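Long-range contacts in lectin (Cicer arietinum, PDB 4HSD), which binds metal ions in the central channel of a four-bladed hemopexin-type propeller and probably recognises carbohydrate: residues 171-176 / 185-190; 118-123 / 132-137; 8-13 / 65-70; 4-9 / 18-23. All coordinates share one frame; numbering follows the deposited sequence.

Contact 1 (171-176 / 185-190). With NA (sodium ion), chain C.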
loop_
_atom_site.group_PDB
_atom_site.type_symbol
_atom_site.label_atom_id
_atom_site.label_comp_id
_atom_site.label_asym_id
_atom_site.label_seq_id
_atom_site.Cartn_x
_atom_site.Cartn_y
_atom_site.Cartn_z
ATOM N N ALA A 171 -2.440 5.676 15.516
ATOM C CA ALA A 171 -1.420 4.774 16.046
ATOM C C ALA A 171 -1.106 3.619 15.112
ATOM O O ALA A 171 -0.359 2.704 15.470
ATOM C CB ALA A 171 -1.853 4.236 17.414
ATOM N N GLY A 172 -1.658 3.644 13.907
ATOM C CA GLY A 172 -1.320 2.601 12.954
ATOM C C GLY A 172 -2.208 2.444 11.745
ATOM O O GLY A 172 -3.415 2.621 11.823
ATOM N N MET A 173 -1.591 2.094 10.626
ATOM C CA MET A 173 -2.321 1.788 9.401
ATOM C C MET A 173 -1.874 0.437 8.866
ATOM O O MET A 173 -0.686 0.204 8.676
ATOM C CB MET A 173 -2.125 2.872 8.354
ATOM C CG MET A 173 -2.820 4.158 8.698
ATOM S SD MET A 173 -1.825 5.557 8.229
ATOM C CE MET A 173 -2.278 6.674 9.538
ATOM N N ASP A 174 -2.852 -0.420 8.664
ATOM C CA ASP A 174 -2.744 -1.744 8.151
ATOM C C ASP A 174 -2.419 -1.815 6.667
ATOM O O ASP A 174 -1.739 -2.699 6.224
ATOM C CB ASP A 174 -4.070 -2.459 8.438
ATOM C CG ASP A 174 -4.184 -3.018 9.855
ATOM O OD1 ASP A 174 -5.203 -3.629 10.118
ATOM O OD2 ASP A 174 -3.267 -2.873 10.686
ATOM N N SER A 175 -2.955 -0.875 5.906
ATOM C CA SER A 175 -2.823 -0.854 4.448
ATOM C C SER A 175 -3.022 0.546 3.879
ATOM O O SER A 175 -3.694 1.355 4.485
ATOM C CB SER A 175 -3.816 -1.828 3.809
ATOM O OG SER A 175 -4.028 -1.546 2.421
ATOM N N ALA A 176 -2.439 0.820 2.711
ATOM C CA ALA A 176 -2.654 2.101 2.037
ATOM C C ALA A 176 -2.413 2.056 0.547
ATOM O O ALA A 176 -1.696 1.197 0.065
ATOM C CB ALA A 176 -1.778 3.195 2.646
ATOM N N ALA A 185 -5.255 9.720 -1.365
ATOM C CA ALA A 185 -4.855 8.364 -1.033
ATOM C C ALA A 185 -5.919 7.729 -0.118
ATOM O O ALA A 185 -6.664 8.440 0.544
ATOM C CB ALA A 185 -3.484 8.384 -0.328
ATOM N N TYR A 186 -5.978 6.401 -0.075
ATOM C CA TYR A 186 -6.891 5.707 0.830
ATOM C C TYR A 186 -6.131 4.954 1.911
ATOM O O TYR A 186 -5.104 4.369 1.635
ATOM C CB TYR A 186 -7.750 4.718 0.052
ATOM C CG TYR A 186 -8.579 5.365 -1.014
ATOM C CD1 TYR A 186 -9.923 5.666 -0.790
ATOM C CD2 TYR A 186 -8.018 5.689 -2.258
ATOM C CE1 TYR A 186 -10.694 6.272 -1.783
ATOM C CE2 TYR A 186 -8.776 6.306 -3.248
ATOM C CZ TYR A 186 -10.110 6.587 -3.006
ATOM O OH TYR A 186 -10.860 7.184 -3.988
ATOM N N LEU A 187 -6.672 4.955 3.129
ATOM C CA LEU A 187 -6.066 4.285 4.273
ATOM C C LEU A 187 -7.065 3.312 4.898
ATOM O O LEU A 187 -8.273 3.601 4.978
ATOM C CB LEU A 187 -5.613 5.294 5.319
ATOM C CG LEU A 187 -4.838 6.535 4.892
ATOM C CD1 LEU A 187 -5.036 7.576 5.961
ATOM C CD2 LEU A 187 -3.346 6.229 4.676
ATOM N N PHE A 188 -6.534 2.180 5.359
ATOM C CA PHE A 188 -7.320 1.059 5.859
ATOM C C PHE A 188 -6.812 0.476 7.185
ATOM O O PHE A 188 -5.623 0.170 7.331
ATOM C CB PHE A 188 -7.303 -0.054 4.812
ATOM C CG PHE A 188 -7.737 0.391 3.449
ATOM C CD1 PHE A 188 -6.845 1.037 2.587
ATOM C CD2 PHE A 188 -9.049 0.172 3.028
ATOM C CE1 PHE A 188 -7.254 1.458 1.311
ATOM C CE2 PHE A 188 -9.466 0.584 1.755
ATOM C CZ PHE A 188 -8.556 1.225 0.894
ATOM N N LYS A 189 -7.724 0.317 8.144
ATOM C CA LYS A 189 -7.392 -0.266 9.449
ATOM C C LYS A 189 -8.610 -1.023 9.936
ATOM O O LYS A 189 -9.610 -0.418 10.347
ATOM C CB LYS A 189 -7.019 0.815 10.465
ATOM C CG LYS A 189 -6.274 0.289 11.693
ATOM C CD LYS A 189 -6.173 1.330 12.788
ATOM C CE LYS A 189 -5.168 0.920 13.842
ATOM N NZ LYS A 189 -4.936 2.027 14.804
ATOM N N GLY A 190 -8.534 -2.348 9.892
ATOM C CA GLY A 190 -9.677 -3.147 10.300
ATOM C C GLY A 190 -10.780 -3.016 9.268
ATOM O O GLY A 190 -10.558 -3.240 8.064
HETATM NA NA NA C . 0.128 -4.301 6.691
#
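Ala171 lies beside the ammonium end of Lys189 on 185-190. Next comes Gly172, whose carbonyl oxygen lies against the lysine's aliphatic tail, with Gly172 O 3.2 Å from Lys189 CE. The tail gets there because Lys189 CG is anti to the backbone N (chi1 -163°) and the rest of the chain runs extended; its NZ then makes a hydrogen bond to Ile168 O. Met173 places its thioether further along, where SD touches CD2 of Leu187 at 3.9 Å.

At Asp174 and Ser175 the chain forms a classic beta bulge, both residues facing Phe188. Phe188 O accepts from Ser175 N at 3.2 Å and, weakly, from Asp174 N at 3.1 Å. The return bond of the pair, Phe188 N to Ser175 O, is 3.1 Å long. That same Ser175 O lies in the plane of the Phe188 ring, at its edge, 3.7 Å from CD1, while Trp217 meets the ring edge-to-face. Ala176 continues the antiparallel pairing opposite Leu187: its CB rests on Leu187 CD2, on the same branch that Met173 SD touches, and its CA approaches Tyr186 O.

The bulge belongs to the inner hairpin of a hemopexin propeller blade. Here Asp174 O is directed to the sodium ion, 2.5 Å away, and not to the partner strand. A neutral backbone oxygen of this kind is a hard ligand, in keeping with the calcium and magnesium also found at this residue.

Contact 2 (118-123 / 132-137). With NA (sodium ion), chain C.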
loop_
_atom_site.group_PDB
_atom_site.type_symbol
_atom_site.label_atom_id
_atom_site.label_comp_id
_atom_site.label_asym_id
_atom_site.label_seq_id
_atom_site.Cartn_x
_atom_site.Cartn_y
_atom_site.Cartn_z
ATOM N N ASN A 118 12.413 -4.239 10.568
ATOM C CA ASN A 118 11.860 -5.591 10.664
ATOM C C ASN A 118 10.482 -5.714 9.984
ATOM O O ASN A 118 9.901 -6.796 9.905
ATOM C CB ASN A 118 11.803 -6.033 12.137
ATOM C CG ASN A 118 13.203 -6.114 12.782
ATOM O OD1 ASN A 118 13.416 -5.611 13.884
ATOM N ND2 ASN A 118 14.147 -6.734 12.093
ATOM N N GLY A 119 9.982 -4.586 9.470
ATOM C CA GLY A 119 8.693 -4.583 8.799
ATOM C C GLY A 119 8.012 -3.236 8.657
ATOM O O GLY A 119 8.092 -2.384 9.557
ATOM N N ILE A 120 7.333 -3.051 7.524
ATOM C CA ILE A 120 6.560 -1.840 7.285
ATOM C C ILE A 120 5.063 -2.219 7.236
ATOM O O ILE A 120 4.695 -3.240 6.666
ATOM C CB ILE A 120 7.078 -1.155 5.989
ATOM C CG1 ILE A 120 8.570 -0.767 6.193
ATOM C CG2 ILE A 120 6.234 0.051 5.590
ATOM C CD1 ILE A 120 9.279 -0.283 4.964
ATOM N N ASP A 121 4.227 -1.398 7.858
ATOM C CA ASP A 121 2.803 -1.623 7.889
ATOM C C ASP A 121 2.099 -1.360 6.590
ATOM O O ASP A 121 1.498 -2.227 6.047
ATOM C CB ASP A 121 2.165 -0.768 8.993
ATOM C CG ASP A 121 2.469 -1.254 10.426
ATOM O OD1 ASP A 121 2.235 -0.472 11.340
ATOM O OD2 ASP A 121 2.913 -2.375 10.641
ATOM N N ALA A 122 2.205 -0.152 6.088
ATOM C CA ALA A 122 1.612 0.212 4.795
ATOM C C ALA A 122 2.391 1.354 4.145
ATOM O O ALA A 122 3.273 1.958 4.770
ATOM C CB ALA A 122 0.132 0.589 4.963
ATOM N N ALA A 123 2.052 1.646 2.892
ATOM C CA ALA A 123 2.741 2.652 2.103
ATOM C C ALA A 123 1.948 3.082 0.869
ATOM O O ALA A 123 1.230 2.270 0.283
ATOM C CB ALA A 123 4.089 2.111 1.665
ATOM N N VAL A 132 7.901 8.460 -1.857
ATOM C CA VAL A 132 6.962 7.521 -1.242
ATOM C C VAL A 132 6.845 7.728 0.283
ATOM O O VAL A 132 7.853 7.970 0.965
ATOM C CB VAL A 132 7.373 6.083 -1.503
ATOM C CG1 VAL A 132 6.333 5.142 -0.952
ATOM C CG2 VAL A 132 7.561 5.857 -2.992
ATOM N N TYR A 133 5.619 7.639 0.798
ATOM C CA TYR A 133 5.348 7.701 2.244
ATOM C C TYR A 133 5.096 6.286 2.776
ATOM O O TYR A 133 4.346 5.523 2.160
ATOM C CB TYR A 133 4.104 8.568 2.528
ATOM C CG TYR A 133 4.260 10.052 2.224
ATOM C CD1 TYR A 133 4.713 10.935 3.187
ATOM C CD2 TYR A 133 3.967 10.559 0.955
ATOM C CE1 TYR A 133 4.869 12.290 2.896
ATOM C CE2 TYR A 133 4.117 11.893 0.655
ATOM C CZ TYR A 133 4.567 12.757 1.621
ATOM O OH TYR A 133 4.713 14.096 1.314
ATOM N N LEU A 134 5.716 5.953 3.905
ATOM C CA LEU A 134 5.600 4.635 4.522
ATOM C C LEU A 134 5.248 4.707 6.029
ATOM O O LEU A 134 5.626 5.632 6.748
ATOM C CB LEU A 134 6.892 3.832 4.331
ATOM C CG LEU A 134 7.406 3.699 2.902
ATOM C CD1 LEU A 134 8.392 4.833 2.627
ATOM C CD2 LEU A 134 8.063 2.331 2.689
ATOM N N PHE A 135 4.529 3.686 6.485
ATOM C CA PHE A 135 4.010 3.646 7.834
ATOM C C PHE A 135 4.252 2.368 8.592
ATOM O O PHE A 135 3.946 1.268 8.110
ATOM C CB PHE A 135 2.514 3.868 7.794
ATOM C CG PHE A 135 2.114 5.043 6.984
ATOM C CD1 PHE A 135 2.191 6.325 7.519
ATOM C CD2 PHE A 135 1.652 4.878 5.681
ATOM C CE1 PHE A 135 1.802 7.424 6.769
ATOM C CE2 PHE A 135 1.258 5.980 4.920
ATOM C CZ PHE A 135 1.341 7.259 5.475
ATOM N N LYS A 136 4.777 2.526 9.801
ATOM C CA LYS A 136 4.980 1.420 10.711
ATOM C C LYS A 136 4.618 1.999 12.063
ATOM O O LYS A 136 5.110 3.074 12.454
ATOM C CB LYS A 136 6.436 0.966 10.686
ATOM C CG LYS A 136 6.790 -0.134 11.697
ATOM C CD LYS A 136 5.919 -1.394 11.549
ATOM C CE LYS A 136 6.515 -2.515 12.351
ATOM N NZ LYS A 136 7.933 -2.666 11.959
ATOM N N GLY A 137 3.720 1.312 12.763
ATOM C CA GLY A 137 3.276 1.788 14.067
ATOM C C GLY A 137 2.620 3.147 13.979
ATOM O O GLY A 137 1.584 3.307 13.332
HETATM NA NA NA C . 0.128 -4.301 6.691
#
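Asp121 and Lys136 lie across one another at about a right angle on the inner hairpin of a hemopexin propeller blade. The aspartate does not grip the ammonium: OD2 rests on the lysine's methylene chain, 3.3 Å from Lys136 CD, while the opposite charges of OD2 and NZ stay 5.2 Å apart. Lys136 starts with CG anti to its own N, then bends at chi2 (56°) and again at chi4, which brings the tail over the Gly119 carbonyl. The bond from NZ to Gly119 O is modelled implausibly short, so its length is doubtful; NZ also bonds to Val115 O.

Further along the strands the apolar side chains meet. Ile120 reaches out with CD1 to touch Leu134 CD2 at 3.7 Å, and Ala123 CB sits against Leu134 CG at 3.9 Å. Cys66 and Phe68 of the neighbouring blade pack on this layer.

Asp121 and Ala122 both face Phe135 in a classic beta bulge, although Phe135 O is crowded in the model and the amide bonds it accepts are less certain. The reverse bond, Phe135 N to Ala122 O, is 2.7 Å. Asp121 O leaves the pairing and binds the sodium ion at 2.6 Å. The Asp121 carboxylate is held just past the end of strand 132-136: Gly137 N donates to Asp121 OD1 over 2.7 Å, arriving from above the carboxylate plane and 45° out of it.

Contact 3 (8-13 / 65-70). With NA (sodium ion), chain C.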
loop_
_atom_site.group_PDB
_atom_site.type_symbol
_atom_site.label_atom_id
_atom_site.label_comp_id
_atom_site.label_asym_id
_atom_site.label_seq_id
_atom_site.Cartn_x
_atom_site.Cartn_y
_atom_site.Cartn_z
ATOM N N ALA A 8 -2.204 -4.818 2.361
ATOM C CA ALA A 8 -1.249 -4.151 1.496
ATOM C C ALA A 8 -1.940 -3.837 0.203
ATOM O O ALA A 8 -2.786 -4.619 -0.274
ATOM C CB ALA A 8 -0.063 -5.036 1.238
ATOM N N ALA A 9 -1.598 -2.673 -0.342
ATOM C CA ALA A 9 -2.124 -2.237 -1.611
ATOM C C ALA A 9 -1.080 -1.360 -2.278
ATOM O O ALA A 9 -0.193 -0.818 -1.607
ATOM C CB ALA A 9 -3.443 -1.464 -1.419
ATOM N N PHE A 10 -1.193 -1.264 -3.602
ATOM C CA PHE A 10 -0.382 -0.363 -4.402
ATOM C C PHE A 10 -1.268 0.001 -5.587
ATOM O O PHE A 10 -2.053 -0.833 -6.053
ATOM C CB PHE A 10 0.949 -0.997 -4.833
ATOM C CG PHE A 10 0.816 -2.145 -5.809
ATOM C CD1 PHE A 10 1.238 -3.405 -5.448
ATOM C CD2 PHE A 10 0.287 -1.955 -7.095
ATOM C CE1 PHE A 10 1.144 -4.455 -6.318
ATOM C CE2 PHE A 10 0.175 -3.018 -7.985
ATOM C CZ PHE A 10 0.606 -4.273 -7.597
ATOM N N ARG A 11 -1.160 1.239 -6.057
ATOM C CA ARG A 11 -1.973 1.726 -7.177
ATOM C C ARG A 11 -1.515 1.109 -8.498
ATOM O O ARG A 11 -0.333 0.890 -8.702
ATOM C CB ARG A 11 -1.876 3.257 -7.238
ATOM C CG ARG A 11 -2.732 3.932 -8.310
ATOM C CD ARG A 11 -2.577 5.447 -8.269
ATOM N NE ARG A 11 -1.162 5.827 -8.357
ATOM C CZ ARG A 11 -0.699 7.074 -8.332
ATOM N NH1 ARG A 11 -1.525 8.106 -8.243
ATOM N NH2 ARG A 11 0.605 7.277 -8.395
ATOM N N SER A 12 -2.459 0.791 -9.379
ATOM C CA SER A 12 -2.129 0.181 -10.664
ATOM C C SER A 12 -1.850 1.256 -11.694
ATOM O O SER A 12 -2.173 2.423 -11.488
ATOM C CB SER A 12 -3.274 -0.719 -11.139
ATOM O OG SER A 12 -2.916 -1.437 -12.304
ATOM N N SER A 13 -1.236 0.863 -12.803
ATOM C CA SER A 13 -0.916 1.809 -13.860
ATOM C C SER A 13 -2.116 1.891 -14.786
ATOM O O SER A 13 -2.171 2.741 -15.668
ATOM C CB SER A 13 0.349 1.383 -14.619
ATOM O OG SER A 13 0.126 0.259 -15.456
ATOM N N ASP A 65 2.481 -8.050 3.089
ATOM C CA ASP A 65 1.969 -7.174 4.142
ATOM C C ASP A 65 2.113 -5.645 3.900
ATOM O O ASP A 65 1.627 -4.849 4.701
ATOM C CB ASP A 65 2.510 -7.589 5.515
ATOM C CG ASP A 65 4.002 -7.426 5.631
ATOM O OD1 ASP A 65 4.552 -6.490 5.006
ATOM O OD2 ASP A 65 4.633 -8.198 6.404
ATOM N N CYS A 66 2.796 -5.246 2.829
ATOM C CA CYS A 66 2.977 -3.838 2.491
ATOM C C CYS A 66 3.437 -3.752 1.026
ATOM O O CYS A 66 4.264 -4.576 0.566
ATOM C CB CYS A 66 4.037 -3.203 3.404
ATOM S SG CYS A 66 4.279 -1.399 3.208
ATOM N N SER A 67 2.899 -2.772 0.299
ATOM C CA SER A 67 3.325 -2.509 -1.082
ATOM C C SER A 67 3.092 -1.063 -1.525
ATOM O O SER A 67 2.322 -0.337 -0.897
ATOM C CB SER A 67 2.687 -3.499 -2.078
ATOM O OG SER A 67 1.280 -3.591 -1.942
ATOM N N PHE A 68 3.779 -0.639 -2.581
ATOM C CA PHE A 68 3.543 0.688 -3.150
ATOM C C PHE A 68 3.906 0.796 -4.637
ATOM O O PHE A 68 4.768 0.069 -5.146
ATOM C CB PHE A 68 4.188 1.823 -2.305
ATOM C CG PHE A 68 5.687 1.721 -2.145
ATOM C CD1 PHE A 68 6.550 2.388 -3.023
ATOM C CD2 PHE A 68 6.234 1.014 -1.087
ATOM C CE1 PHE A 68 7.911 2.352 -2.852
ATOM C CE2 PHE A 68 7.612 0.971 -0.912
ATOM C CZ PHE A 68 8.452 1.646 -1.800
ATOM N N ASP A 69 3.189 1.679 -5.328
ATOM C CA ASP A 69 3.436 1.944 -6.740
ATOM C C ASP A 69 4.711 2.764 -6.821
ATOM O O ASP A 69 4.968 3.590 -5.941
ATOM C CB ASP A 69 2.254 2.741 -7.328
ATOM C CG ASP A 69 2.376 2.974 -8.837
ATOM O OD1 ASP A 69 2.444 1.972 -9.608
ATOM O OD2 ASP A 69 2.371 4.158 -9.259
ATOM N N THR A 70 5.522 2.507 -7.836
ATOM C CA THR A 70 6.720 3.296 -8.052
ATOM C C THR A 70 6.373 4.064 -9.305
ATOM O O THR A 70 5.663 5.065 -9.209
ATOM C CB THR A 70 8.002 2.431 -8.250
ATOM O OG1 THR A 70 7.799 1.442 -9.270
ATOM C CG2 THR A 70 8.405 1.771 -6.946
HETATM NA NA NA C . 0.128 -4.301 6.691
HETATM O O HOH W 1 0.360 3.031 -4.845
#
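Arg11 and Asp69 pair at one end of this contact in a long salt bridge, Arg11 NH2 to Asp69 OD2 at 3.7 Å. The oxygen comes in at the edge of the guanidinium, in its plane, but the carboxylate itself is turned nearly perpendicular, 83° away. A bend at chi3 (54°) swings the guanidinium round to that position. Beside the pair, a water accepts from Arg11 N at 2.6 Å and from Asp69 N at 3.2 Å, tying together two main chains that do not clearly bond to each other directly.

Deeper in, Phe10 lays CB on the Phe68 backbone and presents its ring edge to Ser67, with CD1 3.5 Å from Ser67 OG. At the far end Ala8 CB presses on the peptide between Asp65 and Cys66, 3.3 Å from Cys66 N.

These are the innermost strands of two adjacent propeller blades, running side by side at 5° with their axes 4.8 Å apart. Although this spacing resembles that of a sheet, the strands meet through side chains and a bridging water, with no clear direct backbone bond.

Further out, Arg11 NH1 is held by Ser179 O of another blade, and the Phe10 ring meets Tyr19 and Tyr88. Asp65 O binds the sodium ion at 2.5 Å, while its carboxylate OD2 takes the amide of Glu80.

Contact 4 (4-9 / 18-23). With NA (sodium ion), chain C.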
loop_
_atom_site.group_PDB
_atom_site.type_symbol
_atom_site.label_atom_id
_atom_site.label_comp_id
_atom_site.label_asym_id
_atom_site.label_seq_id
_atom_site.Cartn_x
_atom_site.Cartn_y
_atom_site.Cartn_z
ATOM N N GLY A 4 -9.418 -10.594 9.319
ATOM C CA GLY A 4 -8.856 -10.663 7.988
ATOM C C GLY A 4 -9.135 -9.509 7.015
ATOM O O GLY A 4 -9.936 -9.594 6.129
ATOM N N TYR A 5 -8.423 -8.419 7.139
ATOM C CA TYR A 5 -8.768 -7.280 6.313
ATOM C C TYR A 5 -7.652 -6.961 5.333
ATOM O O TYR A 5 -6.772 -7.793 5.099
ATOM C CB TYR A 5 -9.115 -6.077 7.181
ATOM C CG TYR A 5 -10.335 -6.320 8.038
ATOM C CD1 TYR A 5 -10.252 -7.073 9.203
ATOM C CD2 TYR A 5 -11.590 -5.827 7.659
ATOM C CE1 TYR A 5 -11.372 -7.320 9.969
ATOM C CE2 TYR A 5 -12.723 -6.070 8.428
ATOM C CZ TYR A 5 -12.601 -6.815 9.579
ATOM O OH TYR A 5 -13.698 -7.066 10.349
ATOM N N ILE A 6 -7.666 -5.768 4.794
ATOM C CA ILE A 6 -6.650 -5.322 3.854
ATOM C C ILE A 6 -5.294 -5.180 4.507
ATOM O O ILE A 6 -5.129 -4.605 5.545
ATOM C CB ILE A 6 -7.088 -4.086 3.181
ATOM C CG1 ILE A 6 -8.490 -4.289 2.683
ATOM C CG2 ILE A 6 -6.314 -3.869 2.031
ATOM C CD1 ILE A 6 -9.692 -3.253 2.524
ATOM N N ASN A 7 -4.307 -5.740 3.874
ATOM C CA ASN A 7 -2.979 -5.747 4.459
ATOM C C ASN A 7 -1.959 -4.929 3.656
ATOM O O ASN A 7 -1.005 -4.377 4.243
ATOM C CB ASN A 7 -2.502 -7.191 4.528
ATOM C CG ASN A 7 -1.567 -7.434 5.669
ATOM O OD1 ASN A 7 -1.262 -6.530 6.459
ATOM N ND2 ASN A 7 -1.091 -8.678 5.769
ATOM N N ALA A 8 -2.204 -4.818 2.361
ATOM C CA ALA A 8 -1.249 -4.151 1.496
ATOM C C ALA A 8 -1.940 -3.837 0.203
ATOM O O ALA A 8 -2.786 -4.619 -0.274
ATOM C CB ALA A 8 -0.063 -5.036 1.238
ATOM N N ALA A 9 -1.598 -2.673 -0.342
ATOM C CA ALA A 9 -2.124 -2.237 -1.611
ATOM C C ALA A 9 -1.080 -1.360 -2.278
ATOM O O ALA A 9 -0.193 -0.818 -1.607
ATOM C CB ALA A 9 -3.443 -1.464 -1.419
ATOM N N ALA A 18 -6.676 -1.017 -8.709
ATOM C CA ALA A 18 -5.807 -1.212 -7.560
ATOM C C ALA A 18 -5.763 -2.673 -7.202
ATOM O O ALA A 18 -6.749 -3.390 -7.404
ATOM C CB ALA A 18 -6.312 -0.432 -6.368
ATOM N N TYR A 19 -4.627 -3.098 -6.647
ATOM C CA TYR A 19 -4.447 -4.447 -6.195
ATOM C C TYR A 19 -4.513 -4.418 -4.706
ATOM O O TYR A 19 -3.908 -3.564 -4.076
ATOM C CB TYR A 19 -3.104 -5.010 -6.677
ATOM C CG TYR A 19 -3.087 -5.263 -8.176
ATOM C CD1 TYR A 19 -3.557 -6.449 -8.702
ATOM C CD2 TYR A 19 -2.625 -4.296 -9.060
ATOM C CE1 TYR A 19 -3.571 -6.672 -10.070
ATOM C CE2 TYR A 19 -2.637 -4.505 -10.412
ATOM C CZ TYR A 19 -3.124 -5.692 -10.921
ATOM O OH TYR A 19 -3.169 -5.890 -12.300
ATOM N N LEU A 20 -5.230 -5.385 -4.164
ATOM C CA LEU A 20 -5.462 -5.510 -2.715
ATOM C C LEU A 20 -4.970 -6.841 -2.181
ATOM O O LEU A 20 -5.295 -7.869 -2.695
ATOM C CB LEU A 20 -6.938 -5.298 -2.377
ATOM C CG LEU A 20 -7.455 -3.940 -2.760
ATOM C CD1 LEU A 20 -8.868 -3.767 -2.343
ATOM C CD2 LEU A 20 -6.610 -2.890 -2.113
ATOM N N PHE A 21 -4.161 -6.793 -1.151
ATOM C CA PHE A 21 -3.631 -8.026 -0.616
ATOM C C PHE A 21 -4.224 -8.321 0.755
ATOM O O PHE A 21 -4.194 -7.490 1.682
ATOM C CB PHE A 21 -2.103 -7.956 -0.628
ATOM C CG PHE A 21 -1.527 -7.768 -2.022
ATOM C CD1 PHE A 21 -1.100 -8.867 -2.771
ATOM C CD2 PHE A 21 -1.435 -6.508 -2.589
ATOM C CE1 PHE A 21 -0.585 -8.720 -4.048
ATOM C CE2 PHE A 21 -0.905 -6.339 -3.875
ATOM C CZ PHE A 21 -0.455 -7.462 -4.603
ATOM N N ILE A 22 -4.806 -9.493 0.858
ATOM C CA ILE A 22 -5.496 -9.948 2.029
ATOM C C ILE A 22 -4.965 -11.316 2.411
ATOM O O ILE A 22 -4.770 -12.105 1.559
ATOM C CB ILE A 22 -7.023 -9.904 1.762
ATOM C CG1 ILE A 22 -7.423 -8.560 1.196
ATOM C CG2 ILE A 22 -7.796 -10.201 2.958
ATOM C CD1 ILE A 22 -8.850 -8.824 0.615
ATOM N N ASN A 23 -4.666 -11.550 3.662
ATOM C CA ASN A 23 -4.039 -12.804 4.074
ATOM C C ASN A 23 -2.833 -13.115 3.164
ATOM O O ASN A 23 -1.941 -12.362 3.084
ATOM C CB ASN A 23 -5.011 -13.973 4.239
ATOM C CG ASN A 23 -5.907 -13.850 5.403
ATOM O OD1 ASN A 23 -6.971 -14.332 5.377
ATOM N ND2 ASN A 23 -5.456 -13.242 6.423
HETATM NA NA NA C . 0.128 -4.301 6.691
HETATM O O HOH W 2 -0.666 -10.293 3.913
#
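Asn7 and Phe21 are joined by a backbone bond at a classic beta bulge: Asn7 N donates to Phe21 O at 2.8 Å, and Ala8 N adds a weak bond to the same oxygen. Phe21 N returns one to Ala8 O at 2.7 Å. Ala9 CA also approaches Tyr19 O in a CA-H...O contact.

Metal bonds come next. Asn7 is bidentate, binding the sodium ion through its main-chain O at 2.7 Å and its side-chain OD1 at 2.6 Å. The amide reaches back to the ion with CG anti to the backbone N (chi1 -150°).

Water links the other end of that amide: one molecule accepts from Asn7 ND2 at 2.5 Å and donates to Asn23 O, just past the end of strand 18-22.

In the apolar packing, Ala9 CB touches Leu20 CD2 at 3.5 Å, and Ala8 CB meets Phe21 CB at 4.0 Å. Two further contacts set carbon against backbone oxygen: Ile22 CG2 lies against Tyr5 O, and Phe21 turns its ring edge to Ala8 O, which sits in the ring plane.

With OD1 on the metal and ND2 on water, the amide's rotation is fixed. The sodium ion would probably polarise the amide and strengthen ND2 as a donor.

Overall arrangement
The four contacts surround one sodium ion on the axis of a four-bladed hemopexin propeller, and all touch it. Contacts 1, 2 and 4 are the inner hairpins of three blades, alike in design; contact 3 joins the innermost strands 6-11 and 66-69 of two separate blades. Contacts 3 and 4 start from the same strand and share Ala8 and Ala9; contacts 2 and 1 follow in series. Centres lie about 10 Å apart for contacts 1 and 2, 1 and 4, and 3 and 4, and about 14 Å for contacts 2 and 4, which do not touch. Contact 1 packs on contact 4, closing the ring; each blade gives the ion a backbone oxygen.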